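Local coordinates for uncharacterized protein aq_328 (Aquifex aeolicus, PDB 1R4V) that is of unknown function but adopts an ancestral, all-alpha histone fold and may take part in protein heterodimerization, at residues A[67-70]-A[71-75]; A[156-159]-A[160-163]. One frame throughout, in Å; residues are numbered along the deposited sequence.

Contact 1: A[67-70]-A[71-75]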
ATOM      1  N   ALA A  67     -17.372   3.901   1.133  1.00 17.18           N
ATOM      2  CA  ALA A  67     -17.210   3.844   2.580  1.00 18.69           C
ATOM      3  C   ALA A  67     -18.128   4.778   3.381  1.00 17.73           C
ATOM      4  O   ALA A  67     -18.664   4.382   4.412  1.00 15.90           O
ATOM      5  CB  ALA A  67     -15.779   4.028   3.005  1.00 18.85           C
ATOM      6  N   GLU A  68     -18.310   6.009   2.943  1.00 19.11           N
ATOM      7  CA  GLU A  68     -19.236   6.902   3.636  1.00 20.64           C
ATOM      8  C   GLU A  68     -20.654   6.376   3.624  1.00 20.59           C
ATOM      9  O   GLU A  68     -21.332   6.466   4.648  1.00 19.51           O
ATOM     10  CB  GLU A  68     -19.167   8.308   3.052  1.00 22.48           C
ATOM     11  CG  GLU A  68     -17.847   8.981   3.357  1.00 24.28           C
ATOM     12  CD  GLU A  68     -17.753  10.399   2.801  1.00 28.09           C
ATOM     13  OE1 GLU A  68     -17.385  11.318   3.546  1.00 31.91           O
ATOM     14  OE2 GLU A  68     -18.025  10.613   1.601  1.00 40.55           O
ATOM     15  N   GLN A  69     -21.104   5.815   2.499  1.00 18.99           N
ATOM     16  CA  GLN A  69     -22.440   5.257   2.432  1.00 18.57           C
ATOM     17  C   GLN A  69     -22.618   4.088   3.368  1.00 16.86           C
ATOM     18  O   GLN A  69     -23.644   4.019   4.056  1.00 16.17           O
ATOM     19  CB  GLN A  69     -22.784   4.800   1.016  1.00 19.92           C
ATOM     20  CG  GLN A  69     -24.138   4.203   0.917  1.00 19.40           C
ATOM     21  CD  GLN A  69     -25.230   5.202   1.139  1.00 22.21           C
ATOM     22  OE1 GLN A  69     -25.687   5.791   0.169  1.00 24.28           O
ATOM     23  NE2 GLN A  69     -25.693   5.355   2.385  1.00 17.39           N
ATOM     24  N   ARG A  70     -21.641   3.171   3.388  1.00 14.49           N
ATOM     25  CA  ARG A  70     -21.728   1.992   4.228  1.00 15.68           C
ATOM     26  C   ARG A  70     -21.757   2.469   5.685  1.00 14.26           C
ATOM     27  O   ARG A  70     -22.532   1.943   6.478  1.00 17.03           O
ATOM     28  CB  ARG A  70     -20.566   1.045   3.977  1.00 13.34           C
ATOM     29  CG  ARG A  70     -20.546   0.490   2.572  1.00 17.74           C
ATOM     30  CD  ARG A  70     -19.457  -0.571   2.386  1.00 18.93           C
ATOM     31  NE  ARG A  70     -19.278  -0.844   0.965  1.00 17.69           N
ATOM     32  CZ  ARG A  70     -18.290  -0.393   0.214  1.00 22.81           C
ATOM     33  NH1 ARG A  70     -17.307   0.376   0.678  1.00 21.85           N
ATOM     34  NH2 ARG A  70     -18.323  -0.709  -1.060  1.00 25.89           N
ATOM     35  N   ALA A  71     -20.918   3.437   6.028  1.00 15.52           N
ATOM     36  CA  ALA A  71     -20.876   3.964   7.399  1.00 16.57           C
ATOM     37  C   ALA A  71     -22.234   4.553   7.785  1.00 15.02           C
ATOM     38  O   ALA A  71     -22.764   4.229   8.852  1.00 15.39           O
ATOM     39  CB  ALA A  71     -19.812   4.987   7.562  1.00 14.98           C
ATOM     40  N   ARG A  72     -22.824   5.366   6.906  1.00 16.74           N
ATOM     41  CA  ARG A  72     -24.143   5.946   7.187  1.00 18.14           C
ATOM     42  C   ARG A  72     -25.219   4.900   7.356  1.00 17.77           C
ATOM     43  O   ARG A  72     -26.074   5.045   8.233  1.00 15.78           O
ATOM     44  CB  ARG A  72     -24.582   6.934   6.115  1.00 18.35           C
ATOM     45  CG  ARG A  72     -23.732   8.179   6.089  1.00 19.33           C
ATOM     46  CD  ARG A  72     -24.313   9.307   5.269  1.00 26.51           C
ATOM     47  NE  ARG A  72     -24.538   8.943   3.867  1.00 34.70           N
ATOM     48  CZ  ARG A  72     -23.640   9.046   2.876  1.00 39.87           C
ATOM     49  NH1 ARG A  72     -23.982   8.674   1.644  1.00 38.14           N
ATOM     50  NH2 ARG A  72     -22.410   9.515   3.094  1.00 40.61           N
ATOM     51  N   TRP A  73     -25.205   3.842   6.542  1.00 17.17           N
ATOM     52  CA  TRP A  73     -26.222   2.792   6.661  1.00 16.68           C
ATOM     53  C   TRP A  73     -26.115   2.048   7.976  1.00 18.34           C
ATOM     54  O   TRP A  73     -27.106   1.452   8.429  1.00 17.43           O
ATOM     55  CB  TRP A  73     -26.168   1.757   5.538  1.00 16.59           C
ATOM     56  CG  TRP A  73     -26.753   2.246   4.262  1.00 17.74           C
ATOM     57  CD1 TRP A  73     -27.779   3.139   4.083  1.00 20.97           C
ATOM     58  CD2 TRP A  73     -26.366   1.828   2.960  1.00 15.23           C
ATOM     59  NE1 TRP A  73     -28.029   3.315   2.742  1.00 18.99           N
ATOM     60  CE2 TRP A  73     -27.177   2.520   2.029  1.00 16.65           C
ATOM     61  CE3 TRP A  73     -25.412   0.933   2.478  1.00 19.60           C
ATOM     62  CZ2 TRP A  73     -27.052   2.348   0.646  1.00 16.08           C
ATOM     63  CZ3 TRP A  73     -25.297   0.756   1.100  1.00 18.87           C
ATOM     64  CH2 TRP A  73     -26.106   1.455   0.214  1.00 18.54           C
ATOM     65  N   ASN A  74     -24.913   2.071   8.558  1.00 17.59           N
ATOM     66  CA  ASN A  74     -24.640   1.509   9.876  1.00 18.52           C
ATOM     67  C   ASN A  74     -24.865   2.458  11.053  1.00 18.12           C
ATOM     68  O   ASN A  74     -24.630   2.074  12.208  1.00 17.94           O
ATOM     69  CB  ASN A  74     -23.230   0.901   9.905  1.00 18.78           C
ATOM     70  CG  ASN A  74     -23.199  -0.468   9.232  1.00 24.25           C
ATOM     71  OD1 ASN A  74     -23.567  -1.459   9.854  1.00 29.37           O
ATOM     72  ND2 ASN A  74     -22.806  -0.521   7.955  1.00 22.60           N
ATOM     73  N   GLY A  75     -25.308   3.687  10.781  1.00 16.02           N
ATOM     74  CA  GLY A  75     -25.658   4.641  11.816  1.00 14.79           C
ATOM     75  C   GLY A  75     -24.457   5.373  12.361  1.00 15.82           C
ATOM     76  O   GLY A  75     -24.555   6.086  13.353  1.00 14.65           O
TER
HETATM   77  O   HOH W   1     -21.008  10.917   0.592  1.00 47.24           O
HETATM   78  O   HOH W   2     -27.510   7.309   3.090  1.00 37.47           O
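The C-terminal end of helix 67-73, closed by a Schellman motif at G75, brings Q69 against the indole of W73 one turn on. The Q69 amide lies almost flat on the ring, the two planes 10° apart, and CG makes a CH-pi contact 3.4 Å from the centroid of the W73 six-membered ring. Further out, Q69 NE2 sits over the pyrrole side, 3.1 Å from W73 NE1; both are donors, so this is stacking and no hydrogen bond. With CG anti to the backbone N (chi1 179°) and a bend at chi2, the Q69 chain folds toward W73. Cut back to an alanine, Q69 would lose the amide stacked on W73, and the indole is likely to be freer to turn. Q69 NE2 donates instead to a water at 2.8 Å, which also accepts a weak bond from R72 NE. One face of the R72 guanidinium lies over E68 O and Q69 CA, both off-centre, and a second water links R72 NH2 to E68 OE2, while E68 OE1 accepts from the backbone of E120 and M121. At the helix end R70 O takes two bonds from N74, its N at 3.2 Å and its ND2 at 2.9 Å, from opposite faces of the carbonyl plane. A carbonyl near the helix terminus is thus doubly satisfied, and N74's own side chain ties down the last turn.

Contact 2: A[156-159]-A[160-163]. With ZN (zinc ion), chain B.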
ATOM      1  N   SER A 156      12.053  -1.221 -14.686  1.00 21.30           N
ATOM      2  CA  SER A 156      12.220   0.114 -15.234  1.00 22.17           C
ATOM      3  C   SER A 156      11.088   1.033 -14.800  1.00 21.80           C
ATOM      4  O   SER A 156      10.082   0.578 -14.271  1.00 21.63           O
ATOM      5  CB  SER A 156      12.223   0.007 -16.757  1.00 23.97           C
ATOM      6  OG  SER A 156      10.964  -0.447 -17.258  1.00 20.35           O
ATOM      7  N   ARG A 157      11.247   2.329 -15.056  1.00 22.55           N
ATOM      8  CA  ARG A 157      10.175   3.315 -14.884  1.00 22.44           C
ATOM      9  C   ARG A 157       8.912   2.888 -15.638  1.00 21.57           C
ATOM     10  O   ARG A 157       7.826   2.858 -15.066  1.00 20.87           O
ATOM     11  CB  ARG A 157      10.643   4.678 -15.397  1.00 23.55           C
ATOM     12  CG  ARG A 157       9.740   5.844 -15.076  1.00 25.71           C
ATOM     13  CD  ARG A 157       9.355   6.669 -16.282  1.00 29.97           C
ATOM     14  NE  ARG A 157      10.484   7.335 -16.874  1.00 34.51           N
ATOM     15  CZ  ARG A 157      10.948   7.258 -18.123  1.00 33.30           C
ATOM     16  NH1 ARG A 157      10.429   6.528 -19.111  1.00 33.28           N
ATOM     17  NH2 ARG A 157      12.010   7.985 -18.369  1.00 31.53           N
ATOM     18  N   GLU A 158       9.041   2.568 -16.922  1.00 22.15           N
ATOM     19  CA  GLU A 158       7.887   2.132 -17.705  1.00 21.39           C
ATOM     20  C   GLU A 158       7.237   0.837 -17.173  1.00 21.27           C
ATOM     21  O   GLU A 158       6.012   0.734 -17.186  1.00 18.62           O
ATOM     22  CB  GLU A 158       8.230   2.047 -19.203  1.00 22.74           C
ATOM     23  CG  GLU A 158       8.570   3.424 -19.814  1.00 27.38           C
ATOM     24  CD  GLU A 158       7.431   4.437 -19.747  1.00 29.05           C
ATOM     25  OE1 GLU A 158       6.265   4.014 -19.805  1.00 38.32           O
ATOM     26  OE2 GLU A 158       7.625   5.664 -19.614  1.00 29.85           O
ATOM     27  N   ALA A 159       8.026  -0.119 -16.693  1.00 19.55           N
ATOM     28  CA  ALA A 159       7.487  -1.349 -16.088  1.00 20.99           C
ATOM     29  C   ALA A 159       6.623  -0.998 -14.883  1.00 20.92           C
ATOM     30  O   ALA A 159       5.510  -1.494 -14.736  1.00 20.14           O
ATOM     31  CB  ALA A 159       8.600  -2.315 -15.682  1.00 21.39           C
HETATM   32  N   MSE A 160       7.121  -0.109 -14.032  1.00 20.21           N
HETATM   33  CA  MSE A 160       6.394   0.310 -12.842  1.00 20.51           C
HETATM   34  C   MSE A 160       5.140   1.109 -13.160  1.00 21.29           C
HETATM   35  O   MSE A 160       4.116   0.958 -12.484  1.00 17.08           O
HETATM   36  CB  MSE A 160       7.299   1.178 -11.977  1.00 22.90           C
HETATM   37  CG  MSE A 160       8.433   0.360 -11.370  1.00 28.53           C
HETATM   38 SE   MSE A 160       7.738  -1.168 -10.248  1.00 41.49          SE
HETATM   39  CE  MSE A 160       6.472  -0.351  -9.278  1.00 12.30           C
ATOM     40  N   GLU A 161       5.235   1.982 -14.165  1.00 19.54           N
ATOM     41  CA  GLU A 161       4.063   2.696 -14.659  1.00 19.95           C
ATOM     42  C   GLU A 161       2.988   1.739 -15.140  1.00 19.85           C
ATOM     43  O   GLU A 161       1.796   1.963 -14.897  1.00 21.54           O
ATOM     44  CB  GLU A 161       4.442   3.688 -15.760  1.00 18.59           C
ATOM     45  CG  GLU A 161       5.263   4.864 -15.253  1.00 21.47           C
ATOM     46  CD  GLU A 161       5.705   5.786 -16.383  1.00 20.49           C
ATOM     47  OE1 GLU A 161       4.935   6.017 -17.300  1.00 26.02           O
ATOM     48  OE2 GLU A 161       6.846   6.275 -16.383  1.00 29.45           O
ATOM     49  N   PHE A 162       3.385   0.660 -15.799  1.00 21.02           N
ATOM     50  CA  PHE A 162       2.436  -0.387 -16.183  1.00 20.25           C
ATOM     51  C   PHE A 162       1.819  -1.136 -14.991  1.00 20.95           C
ATOM     52  O   PHE A 162       0.630  -1.412 -14.988  1.00 18.57           O
ATOM     53  CB  PHE A 162       3.139  -1.371 -17.111  1.00 23.40           C
ATOM     54  CG  PHE A 162       2.283  -2.545 -17.528  1.00 24.42           C
ATOM     55  CD1 PHE A 162       1.144  -2.357 -18.297  1.00 28.59           C
ATOM     56  CD2 PHE A 162       2.634  -3.845 -17.173  1.00 31.29           C
ATOM     57  CE1 PHE A 162       0.367  -3.436 -18.697  1.00 27.95           C
ATOM     58  CE2 PHE A 162       1.860  -4.935 -17.573  1.00 32.65           C
ATOM     59  CZ  PHE A 162       0.723  -4.722 -18.343  1.00 29.78           C
ATOM     60  N   VAL A 163       2.607  -1.464 -13.971  1.00 18.87           N
ATOM     61  CA  VAL A 163       2.086  -2.070 -12.737  1.00 18.77           C
ATOM     62  C   VAL A 163       1.012  -1.177 -12.103  1.00 17.67           C
ATOM     63  O   VAL A 163      -0.065  -1.660 -11.779  1.00 17.96           O
ATOM     64  CB  VAL A 163       3.228  -2.412 -11.730  1.00 18.18           C
ATOM     65  CG1 VAL A 163       2.727  -2.754 -10.330  1.00 18.46           C
ATOM     66  CG2 VAL A 163       4.076  -3.571 -12.251  1.00 18.77           C
TER
HETATM   67 ZN    ZN B 201       5.997   6.687 -18.992  1.00 27.08          ZN
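A zinc ion held by two carboxylates one turn apart marks the first turn of helix 157-168: E158 OE2 binds it at 2.0 Å and E161 OE1 at 2.1 Å. The two side chains reach the metal by different routes. E158 folds back at chi2 (-61°), whereas E161 runs extended beyond CG (chi2 176°). R157 joins from the same exposed surface. Its NH1 forms a salt bridge, 3.0 Å long, to the anti lone pair of E158 OE2, an oxygen that lies a little out of the guanidinium plane, so one carboxylate oxygen serves both the metal and the arginine. The bridge from R157 to E161 is long, and the placement of E161 OE2 is doubtful. At the start of the helix S156 is the N-cap: its OG accepts from A159 N at 3.0 Å, while its backbone O takes the M160 N-H. Selenomethionine M160 and V163 turn to the protein interior, M160 packing against helices 46-62 and 131-149 and V163 against the latter. Two carboxylates gathered at one point would probably repel each other if nothing lay between them. The zinc ion and the R157 guanidinium are likely to offset that repulsion, and the metal bonds tie the two glutamates together across the opening turn.

In the fold
Contact 1 precedes contact 2 in the sequence, and the two flank the middle of the molecule: their centres lie 36 Å apart, and their nearest atoms are about 21 Å from each other. Each belongs to a single helix: 67-75 covers short helix 67-73 and its exit, while 156-163 covers the start of helix 157-168, the last of the chain. Both belong to the histone-like DUF1931 region. The first packs on the loops around D83 and M121, the second on helices 46-62 and 131-149. Contact 1 thus lies at the C-terminal end of a short helix and contact 2 at the N-terminal end of the last helix, in well-separated parts of this all-alpha chain.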